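Local coordinates for TCP pilus virulence regulatory protein (Vibrio cholerae, PDB 4MLO) that activates transcription of virulence genes as an AraC-family regulator, probably binding DNA through its helix-turn-helix region, and holds a palmitoleic acid in a pocket, at residues D169-E172 / K173-L177; S249-S252 / T253-S257; R196-R199 / M200-K203. All coordinates share one frame; numbering follows the deposited sequence. Where two conformers were deposited one is given.

Contact 1 (D169-E172 / K173-L177); sequences DAME and KISCL
Ser175 turns its hydroxyl back onto the carbonyl of Met171, one turn earlier in helix 170-180. Its CB lies 3.4 Å from Met171 O, and because OG stands beside the backbone N (chi1 -54°) in the conformer described, the hydroxyl comes within 2.8 Å of Met171 O and donates to it. The backbone N of Ser175 donates to the same oxygen at 2.9 Å in a nearly straight bond; in this conformer the two donors grip it from opposite faces of the carbonyl plane, with OG well above it. The tip of Ser175 also touches the methionine itself: Met171 leads its CG away from the backbone N and bends at chi2, which folds CE to 3.6 Å from Ser175 OG. Ile174 brings CG1 to 3.3 Å from Ala170 O, the carbonyl one turn back, while Glu172 brings OE2 to 3.9 Å from Cys176 CB; OE1 of that carboxylate is bonded to Asn64. At the start of the helix Asp169 is the N-cap, and its OD2 receives weak bonds from Met171 N, at 2.8 Å, and from Glu172 N. Met171 and Ile174 also face Leu216 of helix 213-230 and Glu205 of helix 199-207, so this first turn is packed between other helices. The chemistry implies a helix start in which OD2 of the aspartate weakly caps two amides, where its negative charge probably also suits the helix dipole, and in which the serine hydroxyl is held mainly by its own helix backbone, with a weak bond to Asn64 OD1 as well.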
ATOM      1  N   ASP A 169      -3.726 -16.039  -5.314  1.00 18.52           N
ATOM      2  CA  ASP A 169      -4.198 -15.843  -3.951  1.00 21.53           C
ATOM      3  C   ASP A 169      -5.665 -15.425  -3.946  1.00 18.50           C
ATOM      4  O   ASP A 169      -6.090 -14.607  -4.771  1.00 18.92           O
ATOM      5  CB  ASP A 169      -3.341 -14.752  -3.313  1.00 22.35           C
ATOM      6  CG  ASP A 169      -3.710 -14.486  -1.881  1.00 26.37           C
ATOM      7  OD1 ASP A 169      -3.220 -15.196  -0.990  1.00 40.52           O
ATOM      8  OD2 ASP A 169      -4.498 -13.552  -1.660  1.00 28.58           O
ATOM      9  N   ALA A 170      -6.432 -15.963  -2.989  1.00 19.78           N
ATOM     10  CA  ALA A 170      -7.872 -15.697  -2.937  1.00 17.73           C
ATOM     11  C   ALA A 170      -8.180 -14.242  -2.605  1.00 16.25           C
ATOM     12  O   ALA A 170      -9.186 -13.699  -3.076  1.00 16.45           O
ATOM     13  CB  ALA A 170      -8.555 -16.586  -1.911  1.00 16.39           C
ATOM     14  N   MET A 171      -7.327 -13.575  -1.819  1.00 14.99           N
ATOM     15  CA  MET A 171      -7.596 -12.174  -1.544  1.00 10.89           C
ATOM     16  C   MET A 171      -7.452 -11.339  -2.797  1.00 17.10           C
ATOM     17  O   MET A 171      -8.221 -10.390  -3.016  1.00 14.68           O
ATOM     18  CB  MET A 171      -6.672 -11.629  -0.458  1.00 14.93           C
ATOM     19  CG  MET A 171      -6.993 -10.185  -0.063  1.00 21.92           C
ATOM     20  SD  MET A 171      -8.621  -9.969   0.741  1.00 20.15           S
ATOM     21  CE  MET A 171      -8.605  -8.185   0.982  1.00 22.10           C
ATOM     22  N   GLU A 172      -6.457 -11.655  -3.621  1.00 16.90           N
ATOM     23  CA  GLU A 172      -6.307 -10.947  -4.891  1.00 15.22           C
ATOM     24  C   GLU A 172      -7.519 -11.205  -5.785  1.00 15.55           C
ATOM     25  O   GLU A 172      -7.994 -10.298  -6.470  1.00 14.44           O
ATOM     26  CB  GLU A 172      -4.997 -11.366  -5.563  1.00 16.83           C
ATOM     27  CG  GLU A 172      -4.889 -10.988  -7.027  1.00 19.26           C
ATOM     28  CD  GLU A 172      -4.779  -9.510  -7.281  1.00 27.84           C
ATOM     29  OE1 GLU A 172      -4.478  -8.738  -6.340  1.00 23.94           O
ATOM     30  OE2 GLU A 172      -4.990  -9.122  -8.452  1.00 25.33           O
ATOM     31  N   LYS A 173      -8.061 -12.430  -5.765  1.00 16.21           N
ATOM     32  CA  LYS A 173      -9.256 -12.692  -6.560  1.00 15.24           C
ATOM     33  C   LYS A 173     -10.430 -11.832  -6.092  1.00 14.06           C
ATOM     34  O   LYS A 173     -11.160 -11.267  -6.911  1.00 12.83           O
ATOM     35  CB  LYS A 173      -9.627 -14.172  -6.496  1.00 17.19           C
ATOM     36  CG  LYS A 173      -8.709 -15.085  -7.283  1.00 20.52           C
ATOM     37  CD  LYS A 173      -9.234 -16.518  -7.211  1.00 33.55           C
ATOM     38  CE  LYS A 173      -8.226 -17.513  -7.749  1.00 41.40           C
ATOM     39  NZ  LYS A 173      -7.833 -17.188  -9.144  1.00 51.16           N
ATOM     40  N   ILE A 174     -10.638 -11.750  -4.781  1.00 14.51           N
ATOM     41  CA  ILE A 174     -11.727 -10.932  -4.241  1.00 13.41           C
ATOM     42  C   ILE A 174     -11.516  -9.469  -4.589  1.00 13.96           C
ATOM     43  O   ILE A 174     -12.411  -8.798  -5.101  1.00 11.12           O
ATOM     44  CB  ILE A 174     -11.831 -11.120  -2.722  1.00 12.41           C
ATOM     45  CG1 ILE A 174     -12.209 -12.577  -2.350  1.00 11.09           C
ATOM     46  CG2 ILE A 174     -12.767 -10.079  -2.107  1.00 13.51           C
ATOM     47  CD1 ILE A 174     -12.035 -12.838  -0.870  1.00 14.45           C
ATOM     48  N   SER A 175     -10.327  -8.938  -4.274  1.00 13.54           N
ATOM     49  CA  SER A 175     -10.036  -7.530  -4.509  0.50 15.93           C
ATOM     50  C   SER A 175     -10.134  -7.168  -5.980  1.00 13.95           C
ATOM     51  O   SER A 175     -10.663  -6.113  -6.339  1.00 15.50           O
ATOM     52  CB  SER A 175      -8.645  -7.204  -3.968  0.50 16.37           C
ATOM     53  OG  SER A 175      -8.547  -7.599  -2.607  0.50 19.88           O
ATOM     54  N   CYS A 176      -9.596  -8.027  -6.861  1.00 12.25           N
ATOM     55  CA  CYS A 176      -9.633  -7.765  -8.295  1.00 16.84           C
ATOM     56  C   CYS A 176     -11.065  -7.691  -8.800  1.00 13.25           C
ATOM     57  O   CYS A 176     -11.417  -6.848  -9.636  1.00 15.05           O
ATOM     58  CB  CYS A 176      -8.877  -8.868  -9.017  1.00 23.94           C
ATOM     59  SG  CYS A 176      -8.638  -8.600 -10.740  1.00 34.58           S
ATOM     60  N   LEU A 177     -11.897  -8.593  -8.318  1.00 10.80           N
ATOM     61  CA  LEU A 177     -13.294  -8.590  -8.686  1.00 12.16           C
ATOM     62  C   LEU A 177     -13.972  -7.288  -8.265  1.00 12.89           C
ATOM     63  O   LEU A 177     -14.639  -6.637  -9.072  1.00 12.37           O
ATOM     64  CB  LEU A 177     -13.969  -9.803  -8.050  1.00 12.89           C
ATOM     65  CG  LEU A 177     -15.477  -9.886  -8.177  1.00 14.49           C
ATOM     66  CD1 LEU A 177     -15.855 -10.140  -9.659  1.00 15.54           C
ATOM     67  CD2 LEU A 177     -16.038 -10.997  -7.287  1.00 19.01           C
TER

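Contact 2 (S249-S252 / T253-S257); sequences SYFS and TVFKS
The rings of Phe251 and Phe255 lie side by side and point the same way from helix 248-259, with centroids 5.7 Å apart and planes inclined at 61°. They meet obliquely, Phe255 CD2 lying 3.9 Å from Phe251 CE1. Phe251 also meets the ring of Phe245 and the side chains of Ile236, Ile239 and Ala240 in helix 236-242, whereas Phe255 touches Met229 and Tyr266. A third ring, that of Tyr250, is met obliquely by Val254, whose CG2 approaches CE2 of the tyrosine to 3.5 Å; the phenol OH is bonded to Asn218. Around the helix, Thr253 OG1 sits beside its own backbone N (chi1 -60°) and donates to Ser249 O at 2.8 Å. Thr253 N donates to that same carbonyl from the opposite face of its plane. The aliphatic part of Lys256 runs alongside Ser252 O, with CG at 3.2 Å from it. This helix of the AraC-family helix-turn-helix region is thus two-sided: phenylalanines join it to the neighbouring helices, while on its exposed side the threonine hydroxyl is taken up by the backbone.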
ATOM      1  N   SER A 249     -21.675  12.384   2.228  1.00 16.35           N
ATOM      2  CA  SER A 249     -21.532  12.269   3.673  0.50 16.37           C
ATOM      3  C   SER A 249     -20.968  10.910   4.057  1.00 12.95           C
ATOM      4  O   SER A 249     -20.128  10.804   4.947  1.00 13.71           O
ATOM      5  CB  SER A 249     -22.880  12.518   4.353  0.50 24.06           C
ATOM      6  OG  SER A 249     -23.270  13.869   4.196  0.50 23.04           O
ATOM      7  N   TYR A 250     -21.405   9.858   3.378  1.00 11.17           N
ATOM      8  CA  TYR A 250     -20.890   8.524   3.663  1.00 13.04           C
ATOM      9  C   TYR A 250     -19.409   8.441   3.330  1.00 12.08           C
ATOM     10  O   TYR A 250     -18.598   7.981   4.140  1.00 11.57           O
ATOM     11  CB  TYR A 250     -21.700   7.511   2.852  1.00 12.85           C
ATOM     12  CG  TYR A 250     -21.555   6.077   3.288  1.00 14.93           C
ATOM     13  CD1 TYR A 250     -22.633   5.385   3.823  1.00 39.08           C
ATOM     14  CD2 TYR A 250     -20.374   5.395   3.126  1.00 20.05           C
ATOM     15  CE1 TYR A 250     -22.499   4.060   4.221  1.00 43.88           C
ATOM     16  CE2 TYR A 250     -20.234   4.066   3.547  1.00 20.89           C
ATOM     17  CZ  TYR A 250     -21.287   3.423   4.081  1.00 30.11           C
ATOM     18  OH  TYR A 250     -21.123   2.126   4.482  1.00 24.50           O
ATOM     19  N   PHE A 251     -19.045   8.893   2.130  1.00 11.97           N
ATOM     20  CA  PHE A 251     -17.653   8.986   1.724  1.00  8.84           C
ATOM     21  C   PHE A 251     -16.815   9.726   2.752  1.00 10.77           C
ATOM     22  O   PHE A 251     -15.784   9.221   3.195  1.00  9.59           O
ATOM     23  CB  PHE A 251     -17.561   9.697   0.382  1.00 10.89           C
ATOM     24  CG  PHE A 251     -16.159  10.119   0.005  1.00 10.67           C
ATOM     25  CD1 PHE A 251     -15.150   9.193  -0.132  1.00 12.29           C
ATOM     26  CD2 PHE A 251     -15.855  11.471  -0.239  1.00 10.46           C
ATOM     27  CE1 PHE A 251     -13.869   9.582  -0.525  1.00 12.00           C
ATOM     28  CE2 PHE A 251     -14.614  11.818  -0.618  1.00 14.18           C
ATOM     29  CZ  PHE A 251     -13.620  10.888  -0.759  1.00 12.26           C
ATOM     30  N   SER A 252     -17.247  10.927   3.130  1.00 14.66           N
ATOM     31  CA  SER A 252     -16.457  11.729   4.067  1.00 11.17           C
ATOM     32  C   SER A 252     -16.259  11.010   5.384  1.00 11.76           C
ATOM     33  O   SER A 252     -15.162  11.042   5.963  1.00 13.50           O
ATOM     34  CB  SER A 252     -17.142  13.079   4.328  1.00 18.93           C
ATOM     35  OG  SER A 252     -17.320  13.787   3.122  1.00 31.76           O
ATOM     36  N   THR A 253     -17.310  10.363   5.885  1.00 10.92           N
ATOM     37  CA  THR A 253     -17.238   9.671   7.170  1.00  9.60           C
ATOM     38  C   THR A 253     -16.239   8.504   7.135  1.00 11.86           C
ATOM     39  O   THR A 253     -15.377   8.347   8.020  1.00 12.36           O
ATOM     40  CB  THR A 253     -18.635   9.177   7.556  1.00 13.92           C
ATOM     41  OG1 THR A 253     -19.550  10.281   7.679  1.00 17.79           O
ATOM     42  CG2 THR A 253     -18.565   8.511   8.890  1.00 12.92           C
ATOM     43  N   VAL A 254     -16.335   7.666   6.102  1.00  9.58           N
ATOM     44  CA  VAL A 254     -15.382   6.572   5.953  1.00 11.22           C
ATOM     45  C   VAL A 254     -13.951   7.084   5.715  1.00 10.03           C
ATOM     46  O   VAL A 254     -12.996   6.504   6.230  1.00 11.58           O
ATOM     47  CB  VAL A 254     -15.845   5.631   4.819  1.00 14.56           C
ATOM     48  CG1 VAL A 254     -14.840   4.505   4.636  1.00 16.52           C
ATOM     49  CG2 VAL A 254     -17.235   5.081   5.142  1.00 17.31           C
ATOM     50  N   PHE A 255     -13.777   8.163   4.921  1.00  9.75           N
ATOM     51  CA  PHE A 255     -12.448   8.696   4.638  1.00  8.48           C
ATOM     52  C   PHE A 255     -11.804   9.193   5.929  1.00 11.19           C
ATOM     53  O   PHE A 255     -10.640   8.883   6.213  1.00 11.96           O
ATOM     54  CB  PHE A 255     -12.556   9.798   3.590  1.00  8.68           C
ATOM     55  CG  PHE A 255     -11.236  10.210   2.994  1.00 11.73           C
ATOM     56  CD1 PHE A 255     -10.410  11.090   3.665  1.00 11.11           C
ATOM     57  CD2 PHE A 255     -10.786   9.682   1.814  1.00 12.35           C
ATOM     58  CE1 PHE A 255      -9.201  11.458   3.142  1.00 12.71           C
ATOM     59  CE2 PHE A 255      -9.551  10.046   1.283  1.00 11.34           C
ATOM     60  CZ  PHE A 255      -8.755  10.936   1.971  1.00 12.92           C
ATOM     61  N   LYS A 256     -12.583   9.926   6.729  1.00  9.85           N
ATOM     62  CA  LYS A 256     -12.108  10.426   8.019  1.00 12.17           C
ATOM     63  C   LYS A 256     -11.699   9.292   8.955  1.00 15.55           C
ATOM     64  O   LYS A 256     -10.689   9.392   9.646  1.00 13.65           O
ATOM     65  CB  LYS A 256     -13.202  11.289   8.665  1.00 12.21           C
ATOM     66  CG  LYS A 256     -13.350  12.635   8.041  1.00 13.37           C
ATOM     67  CD  LYS A 256     -14.666  13.300   8.480  1.00 13.48           C
ATOM     68  CE  LYS A 256     -14.819  14.654   7.841  1.00 17.02           C
ATOM     69  NZ  LYS A 256     -16.009  15.374   8.389  1.00 19.64           N
ATOM     70  N   SER A 257     -12.486   8.213   9.016  1.00 11.69           N
ATOM     71  CA  SER A 257     -12.157   7.058   9.854  0.50 11.92           C
ATOM     72  C   SER A 257     -10.863   6.387   9.397  1.00  9.73           C
ATOM     73  O   SER A 257     -10.054   5.933  10.209  1.00 13.77           O
ATOM     74  CB  SER A 257     -13.325   6.070   9.809  0.50 17.09           C
ATOM     75  OG  SER A 257     -13.050   4.833  10.464  0.50 21.36           O
TER

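Contact 3 (R196-R199 / M200-K203); sequences RTNR and MILK
A single asparagine, Asn198, takes hold of the first turn of helix 199-207 with both of its oxygens: it is the N-cap, and Ile201 N donates to its side-chain OD1 at 3.1 Å and, weakly, to its main-chain O at 3.3 Å. Ile201 N lies almost in line with the C=O of the amide (171°), although the bond is bent at the hydrogen (145°). What brings OD1 there is the first torsion of Asn198 (chi1 63°), which sets CG between the backbone N and the carbonyl carbon and turns OD1 back toward the first-turn amide of Ile201. The asparagine side chain crosses that of Ile201 at about a right angle, with OD1 3.4 Å from Ile201 CG1. Asn198 O receives a further bond from Leu202 N at 3.0 Å, the first regular i to i+4 bond here. Just before the cap, Arg196 has positive phi and is the C-prime residue of a Schellman motif that ends helix 188-195, so one helix is closed and the next begun within a few residues. Between them Thr197 lays its methyl against side chains of the new helix: CG2 meets Leu202 CD2 at 3.7 Å and Ile201 CG2 at 3.8 Å, while its hydroxyl bonds to Leu195 O. Leu202 continues this apolar patch onto Trp188, Ile191 and Leu195 of helix 188-195, and Arg199 makes a cation-pi contact with Trp188. One turn on, the alkyl chain of Lys203 runs beside the carbonyl of Arg199, with CG 3.2 Å from Arg199 O.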
ATOM      1  N   ARG A 196     -16.918 -18.726  -7.828  1.00 14.49           N
ATOM      2  CA  ARG A 196     -17.343 -20.124  -7.665  1.00 13.65           C
ATOM      3  C   ARG A 196     -16.582 -20.801  -6.529  1.00 14.98           C
ATOM      4  O   ARG A 196     -16.018 -21.892  -6.676  1.00 15.02           O
ATOM      5  CB  ARG A 196     -17.165 -20.922  -8.971  1.00 13.21           C
ATOM      6  CG  ARG A 196     -18.141 -20.552 -10.083  1.00 14.33           C
ATOM      7  CD  ARG A 196     -17.776 -19.264 -10.782  1.00 15.29           C
ATOM      8  NE  ARG A 196     -18.558 -19.113 -12.010  1.00 17.67           N
ATOM      9  CZ  ARG A 196     -18.540 -18.071 -12.826  1.00 19.42           C
ATOM     10  NH1 ARG A 196     -17.810 -17.001 -12.542  1.00 20.11           N
ATOM     11  NH2 ARG A 196     -19.267 -18.100 -13.955  1.00 21.41           N
ATOM     12  N   THR A 197     -16.541 -20.121  -5.376  1.00 10.35           N
ATOM     13  CA  THR A 197     -15.854 -20.608  -4.186  1.00 10.89           C
ATOM     14  C   THR A 197     -16.763 -20.306  -3.009  1.00 12.61           C
ATOM     15  O   THR A 197     -17.434 -19.271  -3.025  1.00 11.41           O
ATOM     16  CB  THR A 197     -14.478 -19.913  -3.999  1.00 11.33           C
ATOM     17  OG1 THR A 197     -13.678 -20.050  -5.177  1.00 15.04           O
ATOM     18  CG2 THR A 197     -13.723 -20.487  -2.854  1.00 13.36           C
ATOM     19  N   ASN A 198     -16.842 -21.221  -2.032  1.00 11.74           N
ATOM     20  CA  ASN A 198     -17.825 -21.032  -0.967  1.00  9.07           C
ATOM     21  C   ASN A 198     -17.284 -20.143   0.145  1.00 10.40           C
ATOM     22  O   ASN A 198     -16.100 -19.799   0.188  1.00 12.68           O
ATOM     23  CB  ASN A 198     -18.336 -22.380  -0.410  1.00 12.68           C
ATOM     24  CG  ASN A 198     -17.254 -23.223   0.241  1.00 13.69           C
ATOM     25  OD1 ASN A 198     -16.433 -22.731   1.016  1.00 15.57           O
ATOM     26  ND2 ASN A 198     -17.294 -24.538  -0.006  1.00 16.41           N
ATOM     27  N   ARG A 199     -18.230 -19.686   0.987  1.00 11.05           N
ATOM     28  CA  ARG A 199     -17.955 -18.733   2.059  1.00 11.30           C
ATOM     29  C   ARG A 199     -17.026 -19.330   3.102  1.00 11.92           C
ATOM     30  O   ARG A 199     -16.164 -18.632   3.653  1.00 14.34           O
ATOM     31  CB  ARG A 199     -19.299 -18.345   2.682  1.00 10.97           C
ATOM     32  CG  ARG A 199     -19.209 -17.473   3.932  1.00  9.62           C
ATOM     33  CD  ARG A 199     -18.884 -16.052   3.564  1.00 11.10           C
ATOM     34  NE  ARG A 199     -19.268 -15.141   4.671  1.00  9.74           N
ATOM     35  CZ  ARG A 199     -20.468 -14.588   4.822  1.00 12.27           C
ATOM     36  NH1 ARG A 199     -20.684 -13.792   5.863  1.00 12.05           N
ATOM     37  NH2 ARG A 199     -21.455 -14.813   3.969  1.00 11.11           N
ATOM     38  N   MET A 200     -17.176 -20.628   3.374  1.00 14.23           N
ATOM     39  CA  MET A 200     -16.320 -21.260   4.382  1.00 15.68           C
ATOM     40  C   MET A 200     -14.840 -21.085   4.044  1.00 16.38           C
ATOM     41  O   MET A 200     -14.017 -20.893   4.940  1.00 16.95           O
ATOM     42  CB  MET A 200     -16.683 -22.739   4.494  1.00 17.60           C
ATOM     43  CG  MET A 200     -15.845 -23.536   5.482  1.00 31.63           C
ATOM     44  SD  MET A 200     -16.199 -23.078   7.184  1.00 28.42           S
ATOM     45  CE  MET A 200     -17.855 -23.768   7.359  1.00 35.41           C
ATOM     46  N   ILE A 201     -14.495 -21.093   2.754  1.00 13.54           N
ATOM     47  CA  ILE A 201     -13.131 -20.912   2.272  1.00 16.34           C
ATOM     48  C   ILE A 201     -12.769 -19.442   2.159  1.00 18.69           C
ATOM     49  O   ILE A 201     -11.705 -19.009   2.615  1.00 18.46           O
ATOM     50  CB  ILE A 201     -12.984 -21.637   0.916  1.00 16.94           C
ATOM     51  CG1 ILE A 201     -13.088 -23.132   1.137  1.00 24.61           C
ATOM     52  CG2 ILE A 201     -11.668 -21.288   0.233  1.00 19.65           C
ATOM     53  CD1 ILE A 201     -13.151 -23.926  -0.158  1.00 28.48           C
ATOM     54  N   LEU A 202     -13.647 -18.640   1.561  1.00 13.93           N
ATOM     55  CA  LEU A 202     -13.278 -17.255   1.267  1.00 12.24           C
ATOM     56  C   LEU A 202     -13.226 -16.396   2.518  1.00 15.93           C
ATOM     57  O   LEU A 202     -12.502 -15.388   2.525  1.00 13.04           O
ATOM     58  CB  LEU A 202     -14.257 -16.616   0.287  1.00 11.23           C
ATOM     59  CG  LEU A 202     -14.180 -17.188  -1.126  1.00 14.14           C
ATOM     60  CD1 LEU A 202     -15.180 -16.460  -1.960  1.00 19.33           C
ATOM     61  CD2 LEU A 202     -12.773 -17.064  -1.708  1.00 14.19           C
ATOM     62  N   LYS A 203     -14.012 -16.738   3.547  1.00 14.13           N
ATOM     63  CA  LYS A 203     -14.169 -15.828   4.686  1.00 15.78           C
ATOM     64  C   LYS A 203     -12.867 -15.655   5.429  1.00 14.51           C
ATOM     65  O   LYS A 203     -12.673 -14.621   6.088  1.00 11.41           O
ATOM     66  CB  LYS A 203     -15.235 -16.327   5.656  1.00 17.38           C
ATOM     67  CG  LYS A 203     -14.910 -17.631   6.378  1.00 14.23           C
ATOM     68  CD  LYS A 203     -16.096 -18.170   7.213  1.00 17.45           C
ATOM     69  CE  LYS A 203     -15.732 -19.393   8.019  1.00 22.33           C
ATOM     70  NZ  LYS A 203     -16.948 -19.993   8.689  1.00 23.70           N
TER

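In the fold
Along the chain contact 1 comes first, at the start of helix 170-180, then contact 3, where helix 188-195 gives way to helix 199-207, and last contact 2, within helix 248-259. Contacts 1 and 3 are neighbours, their centres 12 Å apart, and they touch where Ala170 and Ile174 pack against Leu202. Contact 2 is set apart, its centre 24 Å from contact 1 and 29 Å from contact 3. Helix 213-230 touches side chains of both contact 1 and contact 2. All three lie in the helical C-terminal part of the regulator, where the helix-turn-helix region that probably binds DNA includes contact 2; the side chain of Phe255 there lies about 7 Å from the bound palmitoleic acid.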